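TRNA endonuclease VMS1 (Saccharomyces cerevisiae, PDB 5WHG) cleaves peptidyl-tRNA as an endonuclease on the 60S ribosomal subunit, releasing incomplete polypeptides for degradation during ribosome-associated quality control. Local coordinates at residues Ala221-Gln226 and Lys356-Leu361; Leu22-Leu27 and Leu176-Ser181; Thr345-Arg348 and Leu352-Lys355; Phe248-Thr253 and Glu304-Lys309. All blocks are in the same frame, centred on the assembly; numbering follows the deposited sequence.

Contact 1. Residues Ala221-Gln226 and Lys356-Leu361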
loop_
_atom_site.group_PDB
_atom_site.type_symbol
_atom_site.label_atom_id
_atom_site.label_comp_id
_atom_site.label_asym_id
_atom_site.label_seq_id
_atom_site.Cartn_x
_atom_site.Cartn_y
_atom_site.Cartn_z
ATOM N N ALA A 221 -3.368 -5.257 -7.159
ATOM C CA ALA A 221 -1.913 -5.198 -7.236
ATOM C C ALA A 221 -1.298 -5.496 -5.874
ATOM O O ALA A 221 -1.915 -5.253 -4.834
ATOM C CB ALA A 221 -1.450 -3.837 -7.755
ATOM N N ILE A 222 -0.086 -6.054 -5.892
ATOM C CA ILE A 222 0.788 -6.130 -4.720
ATOM C C ILE A 222 1.855 -5.049 -4.904
ATOM O O ILE A 222 2.657 -5.111 -5.842
ATOM C CB ILE A 222 1.425 -7.522 -4.559
ATOM C CG1 ILE A 222 0.367 -8.632 -4.417
ATOM C CG2 ILE A 222 2.367 -7.543 -3.371
ATOM C CD1 ILE A 222 -0.594 -8.478 -3.224
ATOM N N VAL A 223 1.857 -4.032 -4.041
ATOM C CA VAL A 223 2.743 -2.879 -4.201
ATOM C C VAL A 223 3.892 -2.994 -3.207
ATOM O O VAL A 223 3.680 -3.286 -2.023
ATOM C CB VAL A 223 1.982 -1.551 -4.010
ATOM C CG1 VAL A 223 1.310 -1.491 -2.623
ATOM C CG2 VAL A 223 2.925 -0.349 -4.206
ATOM N N SER A 224 5.111 -2.780 -3.688
ATOM C CA SER A 224 6.261 -2.679 -2.805
ATOM C C SER A 224 6.348 -1.285 -2.202
ATOM O O SER A 224 6.124 -0.284 -2.886
ATOM C CB SER A 224 7.549 -2.977 -3.564
ATOM O OG SER A 224 8.611 -2.192 -3.049
ATOM N N HIS A 225 6.701 -1.215 -0.920
ATOM C CA HIS A 225 6.910 0.084 -0.301
ATOM C C HIS A 225 8.167 0.779 -0.808
ATOM O O HIS A 225 8.310 1.990 -0.601
ATOM C CB HIS A 225 6.948 -0.061 1.220
ATOM C CG HIS A 225 5.655 -0.538 1.812
ATOM N ND1 HIS A 225 5.405 -0.521 3.168
ATOM C CD2 HIS A 225 4.536 -1.040 1.231
ATOM C CE1 HIS A 225 4.195 -1.009 3.400
ATOM N NE2 HIS A 225 3.645 -1.327 2.241
ATOM N N GLN A 226 9.055 0.070 -1.501
ATOM C CA GLN A 226 10.237 0.705 -2.064
ATOM C C GLN A 226 9.899 1.384 -3.385
ATOM O O GLN A 226 9.260 0.783 -4.252
ATOM C CB GLN A 226 11.345 -0.325 -2.282
ATOM C CG GLN A 226 12.727 0.290 -2.559
ATOM C CD GLN A 226 13.448 0.661 -1.272
ATOM O OE1 GLN A 226 12.822 0.854 -0.223
ATOM N NE2 GLN A 226 14.773 0.744 -1.338
ATOM N N LYS A 356 -2.655 5.717 -8.655
ATOM C CA LYS A 356 -3.166 6.976 -8.119
ATOM C C LYS A 356 -3.466 6.823 -6.639
ATOM O O LYS A 356 -3.005 7.614 -5.808
ATOM C CB LYS A 356 -4.420 7.419 -8.898
ATOM C CG LYS A 356 -5.097 8.755 -8.442
ATOM C CD LYS A 356 -6.190 8.568 -7.345
ATOM C CE LYS A 356 -6.433 9.851 -6.524
ATOM N NZ LYS A 356 -7.394 9.674 -5.394
ATOM N N ALA A 357 -4.228 5.785 -6.294
ATOM C CA ALA A 357 -4.562 5.525 -4.902
ATOM C C ALA A 357 -3.308 5.373 -4.057
ATOM O O ALA A 357 -3.217 5.943 -2.965
ATOM C CB ALA A 357 -5.432 4.276 -4.811
ATOM N N TRP A 358 -2.325 4.608 -4.545
ATOM C CA TRP A 358 -1.115 4.393 -3.754
ATOM C C TRP A 358 -0.367 5.700 -3.519
ATOM O O TRP A 358 0.042 5.994 -2.391
ATOM C CB TRP A 358 -0.189 3.369 -4.415
ATOM C CG TRP A 358 1.010 3.084 -3.546
ATOM C CD1 TRP A 358 2.322 3.337 -3.837
ATOM C CD2 TRP A 358 0.994 2.528 -2.221
ATOM N NE1 TRP A 358 3.129 2.956 -2.784
ATOM C CE2 TRP A 358 2.341 2.463 -1.777
ATOM C CE3 TRP A 358 -0.025 2.078 -1.369
ATOM C CZ2 TRP A 358 2.697 1.957 -0.512
ATOM C CZ3 TRP A 358 0.328 1.583 -0.109
ATOM C CH2 TRP A 358 1.686 1.523 0.303
ATOM N N CYS A 359 -0.170 6.497 -4.570
ATOM C CA CYS A 359 0.529 7.767 -4.380
ATOM C C CYS A 359 -0.230 8.664 -3.417
ATOM O O CYS A 359 0.380 9.387 -2.623
ATOM C CB CYS A 359 0.743 8.483 -5.710
ATOM S SG CYS A 359 1.959 7.705 -6.790
ATOM N N GLU A 360 -1.565 8.608 -3.459
ATOM C CA GLU A 360 -2.407 9.349 -2.522
ATOM C C GLU A 360 -2.260 8.865 -1.074
ATOM O O GLU A 360 -2.475 9.649 -0.146
ATOM C CB GLU A 360 -3.865 9.250 -2.967
ATOM C CG GLU A 360 -4.848 9.930 -2.056
ATOM C CD GLU A 360 -4.502 11.380 -1.842
ATOM O OE1 GLU A 360 -4.563 11.829 -0.678
ATOM O OE2 GLU A 360 -4.154 12.064 -2.834
ATOM N N LEU A 361 -1.923 7.590 -0.844
ATOM C CA LEU A 361 -1.733 7.117 0.529
ATOM C C LEU A 361 -0.299 7.269 1.034
ATOM O O LEU A 361 -0.083 7.360 2.252
ATOM C CB LEU A 361 -2.118 5.639 0.655
ATOM C CG LEU A 361 -3.568 5.153 0.590
ATOM C CD1 LEU A 361 -3.600 3.697 0.129
ATOM C CD2 LEU A 361 -4.238 5.286 1.947
#
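The contact lies inside the VLRF1 domain, the part of the protein that binds the 60S subunit. Here helix 351-362 packs on strand 217-224 of a mixed beta sheet. Trp358 carries the helix side. Val223, on the strand, lies beneath its ring. The CG2 methyl of Val223 sits over one face of the indole in a CH-pi contact, 3.6 Å from the centroid of the Trp358 five-membered ring and only 11° off the ring normal. The other methyl of Val223 reaches the benzene part, with CG1 4.0 Å from Trp358 CE3. One branched residue thus spans both rings of the indole. The indole extends toward the strand because CG of Trp358 is turned away from its own backbone N (chi1 -176°). With an alanine here, both Val223 methyls would probably lose their aromatic partner and a gap would open between helix and sheet. His225 follows just past the strand end. Its CD2 lies 3.9 Å from Trp358 CZ2, and the two ring planes are tilted by 32°, so the rings meet obliquely. The imidazole is also placed from outside the contact: NE2 is hydrogen-bonded to Ser208 OG, and the ring stacks with Phe25. Trp358 NE1 has a weak hydrogen bond to Tyr23 OH. All the residues that touch are buried. The chain leaves the strand through an ST turn, in which Gln226 N donates to Ser224 OG at 2.8 Å.

Contact 2. Residues Leu22-Leu27 and Leu176-Ser181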
loop_
_atom_site.group_PDB
_atom_site.type_symbol
_atom_site.label_atom_id
_atom_site.label_comp_id
_atom_site.label_asym_id
_atom_site.label_seq_id
_atom_site.Cartn_x
_atom_site.Cartn_y
_atom_site.Cartn_z
ATOM N N LEU A 22 8.832 13.611 0.405
ATOM C CA LEU A 22 7.658 13.429 1.243
ATOM C C LEU A 22 7.132 12.002 1.201
ATOM O O LEU A 22 6.067 11.731 1.773
ATOM C CB LEU A 22 6.551 14.405 0.822
ATOM C CG LEU A 22 6.866 15.878 1.096
ATOM C CD1 LEU A 22 5.792 16.796 0.529
ATOM C CD2 LEU A 22 7.059 16.133 2.593
ATOM N N TYR A 23 7.836 11.092 0.532
ATOM C CA TYR A 23 7.405 9.701 0.492
ATOM C C TYR A 23 7.551 9.074 1.875
ATOM O O TYR A 23 8.658 9.001 2.423
ATOM C CB TYR A 23 8.210 8.916 -0.537
ATOM C CG TYR A 23 7.673 7.523 -0.790
ATOM C CD1 TYR A 23 6.420 7.332 -1.352
ATOM C CD2 TYR A 23 8.422 6.402 -0.478
ATOM C CE1 TYR A 23 5.934 6.067 -1.589
ATOM C CE2 TYR A 23 7.936 5.129 -0.715
ATOM C CZ TYR A 23 6.698 4.971 -1.268
ATOM O OH TYR A 23 6.220 3.710 -1.502
ATOM N N ILE A 24 6.434 8.592 2.421
ATOM C CA ILE A 24 6.388 8.119 3.794
ATOM C C ILE A 24 7.373 6.983 4.078
ATOM O O ILE A 24 7.813 6.826 5.222
ATOM C CB ILE A 24 4.932 7.727 4.110
ATOM C CG1 ILE A 24 4.079 8.996 4.194
ATOM C CG2 ILE A 24 4.842 6.943 5.403
ATOM C CD1 ILE A 24 2.607 8.740 3.995
ATOM N N PHE A 25 7.782 6.216 3.065
ATOM C CA PHE A 25 8.687 5.092 3.278
ATOM C C PHE A 25 10.134 5.395 2.892
ATOM O O PHE A 25 10.944 4.469 2.771
ATOM C CB PHE A 25 8.178 3.867 2.523
ATOM C CG PHE A 25 6.790 3.453 2.924
ATOM C CD1 PHE A 25 6.528 3.048 4.230
ATOM C CD2 PHE A 25 5.749 3.485 2.012
ATOM C CE1 PHE A 25 5.258 2.669 4.617
ATOM C CE2 PHE A 25 4.473 3.105 2.392
ATOM C CZ PHE A 25 4.229 2.690 3.694
ATOM N N ASP A 26 10.476 6.672 2.719
ATOM C CA ASP A 26 11.795 7.069 2.249
ATOM C C ASP A 26 12.089 8.511 2.659
ATOM O O ASP A 26 12.660 9.282 1.884
ATOM C CB ASP A 26 11.872 6.895 0.731
ATOM C CG ASP A 26 13.294 6.960 0.193
ATOM O OD1 ASP A 26 14.244 7.068 1.005
ATOM O OD2 ASP A 26 13.447 6.902 -1.052
ATOM N N LEU A 27 11.696 8.886 3.876
ATOM C CA LEU A 27 11.949 10.229 4.377
ATOM C C LEU A 27 13.369 10.354 4.922
ATOM O O LEU A 27 13.860 9.472 5.638
ATOM C CB LEU A 27 10.952 10.580 5.479
ATOM C CG LEU A 27 9.456 10.462 5.228
ATOM C CD1 LEU A 27 8.739 10.447 6.575
ATOM C CD2 LEU A 27 8.956 11.614 4.365
ATOM N N LEU A 176 2.167 18.721 8.268
ATOM C CA LEU A 176 2.205 17.550 7.406
ATOM C C LEU A 176 1.182 16.528 7.881
ATOM O O LEU A 176 1.118 16.211 9.075
ATOM C CB LEU A 176 3.609 16.946 7.371
ATOM C CG LEU A 176 4.620 17.790 6.581
ATOM C CD1 LEU A 176 6.045 17.505 7.011
ATOM C CD2 LEU A 176 4.481 17.547 5.086
ATOM N N ALA A 177 0.377 16.030 6.945
ATOM C CA ALA A 177 -0.724 15.125 7.239
ATOM C C ALA A 177 -0.454 13.762 6.616
ATOM O O ALA A 177 0.098 13.680 5.512
ATOM C CB ALA A 177 -2.048 15.686 6.714
ATOM N N ILE A 178 -0.839 12.702 7.336
ATOM C CA ILE A 178 -0.710 11.320 6.879
ATOM C C ILE A 178 -2.002 10.572 7.219
ATOM O O ILE A 178 -2.616 10.823 8.262
ATOM C CB ILE A 178 0.520 10.638 7.519
ATOM C CG1 ILE A 178 0.699 9.213 6.995
ATOM C CG2 ILE A 178 0.383 10.584 9.030
ATOM C CD1 ILE A 178 1.994 8.569 7.461
ATOM N N TYR A 179 -2.422 9.659 6.336
ATOM C CA TYR A 179 -3.701 8.965 6.515
ATOM C C TYR A 179 -3.657 7.983 7.685
ATOM O O TYR A 179 -2.748 7.147 7.773
ATOM C CB TYR A 179 -4.093 8.207 5.247
ATOM C CG TYR A 179 -4.777 9.029 4.195
ATOM C CD1 TYR A 179 -6.080 9.451 4.365
ATOM C CD2 TYR A 179 -4.129 9.368 3.020
ATOM C CE1 TYR A 179 -6.727 10.207 3.398
ATOM C CE2 TYR A 179 -4.764 10.133 2.040
ATOM C CZ TYR A 179 -6.066 10.551 2.236
ATOM O OH TYR A 179 -6.714 11.309 1.271
ATOM N N LYS A 180 -4.669 8.061 8.561
ATOM C CA LYS A 180 -4.744 7.157 9.711
ATOM C C LYS A 180 -4.810 5.698 9.281
ATOM O O LYS A 180 -4.285 4.819 9.979
ATOM C CB LYS A 180 -5.961 7.497 10.573
ATOM C CG LYS A 180 -5.803 8.732 11.431
ATOM C CD LYS A 180 -7.142 9.385 11.757
ATOM C CE LYS A 180 -7.960 8.575 12.744
ATOM N NZ LYS A 180 -9.117 9.373 13.253
ATOM N N SER A 181 -5.452 5.429 8.138
ATOM C CA SER A 181 -5.565 4.076 7.611
ATOM C C SER A 181 -4.217 3.382 7.440
ATOM O O SER A 181 -4.155 2.147 7.459
ATOM C CB SER A 181 -6.293 4.116 6.274
ATOM O OG SER A 181 -7.615 4.560 6.468
#
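Two pairs of aliphatic side chains, Leu22 with Leu176 and Ile24 with Ile178, join an N-terminal loop to an antiparallel beta sheet. The loop contains a type I beta turn from Tyr23 to Asp26, closed by the backbone bond from Asp26 N to Tyr23 O (3.0 Å). Residues 176-179 form an inner strand of the sheet, between strands 162-166 and 365-366. The two pairs meet differently. Ile24 and Ile178 approach at a slant, each with its longer branch forward. Ile24 CD1 lies 3.5 Å from Ile178 CD1 and 3.6 Å from Ile178 CG1. The CG2 branch of Ile24 also takes part, 3.9 Å from Ile178 CD1. In Ile178, CG1 points away from the backbone N (chi1 -177°) and the chain beyond it is extended (chi2 173°). This carries CD1 across to the turn, where it rests against both branches of Ile24. The leucines cross at about a right angle and touch through one methyl each. No hydrogen bond links the two segments, so side-chain packing alone joins them directly. The surroundings continue this apolar layer. Leu195 and Trp198 of helix 191-198 touch both isoleucines, and Leu31 of helix 29-34 touches both leucines. The loop is also held by backbone hydrogen bonds, Leu22 with Leu364 and Ile24 with Ser362. The leucine pair closes the far end of the contact, with Leu22 CD2 3.9 Å from Leu176 CD2.

Contact 3. Residues Thr345-Arg348 and Leu352-Lys355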
loop_
_atom_site.group_PDB
_atom_site.type_symbol
_atom_site.label_atom_id
_atom_site.label_comp_id
_atom_site.label_asym_id
_atom_site.label_seq_id
_atom_site.Cartn_x
_atom_site.Cartn_y
_atom_site.Cartn_z
ATOM N N THR A 345 -12.357 8.748 -2.076
ATOM C CA THR A 345 -13.031 8.170 -3.230
ATOM C C THR A 345 -12.026 7.833 -4.322
ATOM O O THR A 345 -10.945 8.426 -4.419
ATOM C CB THR A 345 -14.091 9.110 -3.784
ATOM O OG1 THR A 345 -13.451 10.293 -4.269
ATOM C CG2 THR A 345 -15.087 9.463 -2.700
ATOM N N THR A 346 -12.400 6.864 -5.150
ATOM C CA THR A 346 -11.544 6.368 -6.216
ATOM C C THR A 346 -12.394 6.083 -7.443
ATOM O O THR A 346 -13.613 5.919 -7.352
ATOM C CB THR A 346 -10.788 5.113 -5.780
ATOM O OG1 THR A 346 -11.681 4.262 -5.055
ATOM C CG2 THR A 346 -9.628 5.496 -4.879
ATOM N N ASN A 347 -11.728 6.002 -8.597
ATOM C CA ASN A 347 -12.412 5.970 -9.887
ATOM C C ASN A 347 -12.749 4.567 -10.371
ATOM O O ASN A 347 -13.297 3.757 -9.620
ATOM C CB ASN A 347 -11.566 6.679 -10.938
ATOM C CG ASN A 347 -11.732 8.177 -10.895
ATOM O OD1 ASN A 347 -12.463 8.747 -11.711
ATOM N ND2 ASN A 347 -11.066 8.830 -9.934
ATOM N N ARG A 348 -12.458 4.285 -11.646
ATOM C CA ARG A 348 -12.737 2.951 -12.145
ATOM C C ARG A 348 -11.591 2.024 -11.747
ATOM O O ARG A 348 -10.473 2.480 -11.498
ATOM C CB ARG A 348 -12.908 2.976 -13.659
ATOM C CG ARG A 348 -13.270 4.371 -14.217
ATOM C CD ARG A 348 -13.537 4.379 -15.733
ATOM N NE ARG A 348 -12.784 3.339 -16.437
ATOM C CZ ARG A 348 -13.328 2.241 -16.964
ATOM N NH1 ARG A 348 -14.642 2.051 -16.887
ATOM N NH2 ARG A 348 -12.561 1.346 -17.586
ATOM N N LEU A 352 -3.719 1.980 -13.463
ATOM C CA LEU A 352 -3.283 3.343 -13.214
ATOM C C LEU A 352 -4.021 3.922 -12.010
ATOM O O LEU A 352 -3.426 4.636 -11.195
ATOM C CB LEU A 352 -3.473 4.200 -14.468
ATOM C CG LEU A 352 -3.005 5.643 -14.267
ATOM C CD1 LEU A 352 -1.510 5.860 -14.599
ATOM C CD2 LEU A 352 -3.893 6.589 -15.032
ATOM N N GLU A 353 -5.298 3.566 -11.843
ATOM C CA GLU A 353 -6.050 4.037 -10.681
ATOM C C GLU A 353 -5.516 3.445 -9.373
ATOM O O GLU A 353 -5.539 4.116 -8.339
ATOM C CB GLU A 353 -7.537 3.714 -10.857
ATOM C CG GLU A 353 -8.411 4.080 -9.663
ATOM C CD GLU A 353 -8.344 5.564 -9.272
ATOM O OE1 GLU A 353 -8.638 6.438 -10.126
ATOM O OE2 GLU A 353 -7.998 5.845 -8.095
ATOM N N LEU A 354 -5.044 2.197 -9.398
ATOM C CA LEU A 354 -4.364 1.633 -8.236
ATOM C C LEU A 354 -3.113 2.441 -7.877
ATOM O O LEU A 354 -2.808 2.642 -6.691
ATOM C CB LEU A 354 -4.016 0.165 -8.514
ATOM C CG LEU A 354 -5.205 -0.809 -8.625
ATOM C CD1 LEU A 354 -4.757 -2.240 -8.793
ATOM C CD2 LEU A 354 -6.149 -0.709 -7.422
ATOM N N LYS A 355 -2.382 2.929 -8.893
ATOM C CA LYS A 355 -1.199 3.746 -8.632
ATOM C C LYS A 355 -1.582 5.131 -8.111
ATOM O O LYS A 355 -0.890 5.692 -7.250
ATOM C CB LYS A 355 -0.356 3.886 -9.900
ATOM C CG LYS A 355 0.135 2.601 -10.534
ATOM C CD LYS A 355 1.214 2.918 -11.573
ATOM C CE LYS A 355 1.909 1.654 -12.076
ATOM N NZ LYS A 355 3.129 1.989 -12.865
#
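Glu353 OE1 lies near two nitrogens of Asn347, with ND2 of Asn347 at 3.4 Å and the backbone N of Asn347 at 3.5 Å. The side-chain amide of Asn347 and the carboxylate of Glu353 lie in planes only 22° apart, although the two side chains as a whole cross at about a right angle. The other carboxylate oxygen, Glu353 OE2, lies by the methyl group of Thr346, 3.6 Å from Thr346 CG2. A bend in the glutamate sets this up. CG stands opposite the backbone N (chi1 176°), which sends the chain toward the loop, and chi2 of 58° then folds the carboxylate over alongside Thr346 and Asn347. The aliphatic part of Glu353 lies against the backbone carbonyl of Arg348, with Glu353 CG 3.2 Å from Arg348 O. Glu353 itself is buried. The segments are close in sequence. Residues 345-348 belong to the loop that leads from strand 339-340 into helix 351-362 of the VLRF1 domain, and Glu353 lies in the first turn of that helix, reaching back over the chain that enters it. Its backbone N is hydrogen-bonded to Thr350 OG1, just ahead of the helix. Met212 of strand 207-214 touches both Thr346 and Glu353. The hydroxyl of Thr346 has its partner in the sheet, a hydrogen bond between OG1 and Arg316 NE.

Contact 4. Residues Phe248-Thr253 and Glu304-Lys309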
loop_
_atom_site.group_PDB
_atom_site.type_symbol
_atom_site.label_atom_id
_atom_site.label_comp_id
_atom_site.label_asym_id
_atom_site.label_seq_id
_atom_site.Cartn_x
_atom_site.Cartn_y
_atom_site.Cartn_z
ATOM N N PHE A 248 4.888 -2.228 -8.609
ATOM C CA PHE A 248 3.872 -3.267 -8.454
ATOM C C PHE A 248 4.541 -4.613 -8.700
ATOM O O PHE A 248 4.873 -4.944 -9.835
ATOM C CB PHE A 248 2.691 -3.067 -9.407
ATOM C CG PHE A 248 1.654 -2.065 -8.932
ATOM C CD1 PHE A 248 1.687 -1.540 -7.645
ATOM C CD2 PHE A 248 0.644 -1.638 -9.797
ATOM C CE1 PHE A 248 0.737 -0.604 -7.222
ATOM C CE2 PHE A 248 -0.314 -0.708 -9.391
ATOM C CZ PHE A 248 -0.268 -0.188 -8.100
ATOM N N LEU A 249 4.736 -5.388 -7.632
ATOM C CA LEU A 249 5.345 -6.701 -7.767
ATOM C C LEU A 249 4.449 -7.627 -8.572
ATOM O O LEU A 249 4.939 -8.414 -9.387
ATOM C CB LEU A 249 5.647 -7.285 -6.383
ATOM C CG LEU A 249 6.571 -6.446 -5.485
ATOM C CD1 LEU A 249 6.975 -7.194 -4.241
ATOM C CD2 LEU A 249 7.804 -6.031 -6.250
ATOM N N GLU A 250 3.139 -7.550 -8.356
ATOM C CA GLU A 250 2.164 -8.196 -9.224
ATOM C C GLU A 250 1.022 -7.221 -9.484
ATOM O O GLU A 250 0.791 -6.282 -8.716
ATOM C CB GLU A 250 1.618 -9.490 -8.616
ATOM C CG GLU A 250 2.644 -10.401 -7.948
ATOM C CD GLU A 250 3.489 -11.229 -8.912
ATOM O OE1 GLU A 250 3.302 -11.108 -10.140
ATOM O OE2 GLU A 250 4.346 -12.007 -8.430
ATOM N N HIS A 251 0.305 -7.443 -10.581
ATOM C CA HIS A 251 -0.870 -6.628 -10.867
ATOM C C HIS A 251 -1.726 -7.367 -11.875
ATOM O O HIS A 251 -1.198 -8.002 -12.788
ATOM C CB HIS A 251 -0.495 -5.248 -11.419
ATOM C CG HIS A 251 0.081 -5.307 -12.791
ATOM N ND1 HIS A 251 -0.682 -5.134 -13.926
ATOM C CD2 HIS A 251 1.336 -5.581 -13.213
ATOM C CE1 HIS A 251 0.084 -5.287 -14.989
ATOM N NE2 HIS A 251 1.312 -5.555 -14.584
ATOM N N LYS A 252 -3.043 -7.282 -11.702
ATOM C CA LYS A 252 -3.993 -7.919 -12.601
ATOM C C LYS A 252 -5.189 -6.998 -12.774
ATOM O O LYS A 252 -5.557 -6.282 -11.838
ATOM C CB LYS A 252 -4.443 -9.287 -12.059
ATOM C CG LYS A 252 -4.568 -10.383 -13.120
ATOM C CD LYS A 252 -3.244 -11.136 -13.282
ATOM C CE LYS A 252 -3.257 -12.069 -14.497
ATOM N NZ LYS A 252 -1.969 -12.814 -14.674
ATOM N N THR A 253 -5.762 -6.977 -13.984
ATOM C CA THR A 253 -7.060 -6.346 -14.237
ATOM C C THR A 253 -7.816 -7.165 -15.268
ATOM O O THR A 253 -7.273 -7.466 -16.335
ATOM C CB THR A 253 -6.949 -4.897 -14.753
ATOM O OG1 THR A 253 -6.359 -4.894 -16.051
ATOM C CG2 THR A 253 -6.086 -4.060 -13.867
ATOM N N GLU A 304 -1.607 -15.540 -2.468
ATOM C CA GLU A 304 -1.640 -15.900 -1.050
ATOM C C GLU A 304 -0.320 -15.675 -0.312
ATOM O O GLU A 304 -0.357 -15.133 0.806
ATOM C CB GLU A 304 -2.129 -17.356 -0.965
ATOM C CG GLU A 304 -2.155 -18.018 0.421
ATOM C CD GLU A 304 -2.830 -19.404 0.370
ATOM O OE1 GLU A 304 -3.698 -19.693 1.227
ATOM O OE2 GLU A 304 -2.512 -20.197 -0.552
ATOM N N PRO A 305 0.856 -16.055 -0.841
ATOM C CA PRO A 305 2.091 -15.792 -0.071
ATOM C C PRO A 305 2.329 -14.314 0.156
ATOM O O PRO A 305 2.722 -13.919 1.262
ATOM C CB PRO A 305 3.197 -16.417 -0.936
ATOM C CG PRO A 305 2.501 -17.392 -1.814
ATOM C CD PRO A 305 1.129 -16.855 -2.052
ATOM N N TYR A 306 2.101 -13.495 -0.881
ATOM C CA TYR A 306 2.147 -12.033 -0.750
ATOM C C TYR A 306 1.154 -11.509 0.286
ATOM O O TYR A 306 1.505 -10.647 1.101
ATOM C CB TYR A 306 1.837 -11.367 -2.090
ATOM C CG TYR A 306 2.836 -11.549 -3.190
ATOM C CD1 TYR A 306 4.116 -11.033 -3.079
ATOM C CD2 TYR A 306 2.485 -12.184 -4.364
ATOM C CE1 TYR A 306 5.026 -11.164 -4.089
ATOM C CE2 TYR A 306 3.390 -12.310 -5.390
ATOM C CZ TYR A 306 4.664 -11.800 -5.242
ATOM O OH TYR A 306 5.583 -11.909 -6.257
ATOM N N LEU A 307 -0.116 -11.970 0.219
ATOM C CA LEU A 307 -1.187 -11.435 1.068
ATOM C C LEU A 307 -0.949 -11.718 2.549
ATOM O O LEU A 307 -1.303 -10.898 3.403
ATOM C CB LEU A 307 -2.554 -11.987 0.637
ATOM C CG LEU A 307 -3.042 -11.466 -0.738
ATOM C CD1 LEU A 307 -4.325 -12.156 -1.290
ATOM C CD2 LEU A 307 -3.225 -9.955 -0.704
ATOM N N SER A 308 -0.332 -12.844 2.884
ATOM C CA SER A 308 -0.103 -13.111 4.298
ATOM C C SER A 308 1.037 -12.280 4.869
ATOM O O SER A 308 1.105 -12.111 6.088
ATOM C CB SER A 308 0.150 -14.599 4.508
ATOM O OG SER A 308 1.234 -15.007 3.712
ATOM N N LYS A 309 1.882 -11.697 4.020
ATOM C CA LYS A 309 2.942 -10.793 4.459
ATOM C C LYS A 309 2.615 -9.305 4.263
ATOM O O LYS A 309 3.501 -8.463 4.469
ATOM C CB LYS A 309 4.253 -11.114 3.727
ATOM C CG LYS A 309 4.690 -12.569 3.812
ATOM C CD LYS A 309 5.865 -12.822 2.879
ATOM C CE LYS A 309 6.511 -14.187 3.119
ATOM N NZ LYS A 309 5.699 -15.300 2.543
#
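A classic beta bulge in strand 247-255, an edge strand of the VLRF1 domain's mixed sheet, supplies one side of this contact. Leu249 and Glu250 both lie opposite Ile222 of the neighbouring strand. Their side chains point toward the short helix 304-308, which presents Tyr306. The phenol hydroxyl donates a hydrogen bond to the carboxylate, Tyr306 OH to Glu250 OE2 at 2.5 Å. It arrives on the anti side of OE2, 20° out of the carboxylate plane. The carboxylate and ring planes stand 64° apart, and the acceptor sits at the ring edge. CG of Glu250, set beside the backbone N by chi1 (-43°), lies 3.3 Å from Tyr306 CE2; the bend at chi2 then turns the carboxylate to the hydroxyl. Leu249 makes a looser apolar contact, its CD1 4.4 Å from Tyr306 CE1. With a phenylalanine in place of the tyrosine, Glu250 OE2 would probably be left without its hydroxyl donor. Leu76 of helix 66-76, which carries the zinc ligand His68, touches both Leu249 and Tyr306, and Lys73 touches Glu250 and Tyr306. Glu250 OE2 also has a long, weak ion pair with Arg77 NH1. A neutral donor and a distant positive charge thus share one carboxylate oxygen, an arrangement likely to favour the ionised form of Glu250.

Overall arrangement
Contact 1 lies nearest the middle of the chain, about 4 Å from its centre, and touches the other three. Contact 3 shares helix 351-362 with it, and Leu354 CD1 packs 3.7 Å from Ala221 N. Contact 4 adjoins it through the sheet, with Ile222 N 3.0 Å from Glu250 O. Glu360 OE1 meets Tyr179 OH of contact 2 at 2.9 Å. Phe248 also brings contacts 3 and 4 together, its CE2 3.5 Å from Lys355 CG. Contacts 2 and 4 lie on opposite sides of the centre, about 22 Å apart between centres. The zinc ion is about 12 Å from the side chains of Ser224 and Leu249. Gln267, the inferred active-site residue, is not modelled.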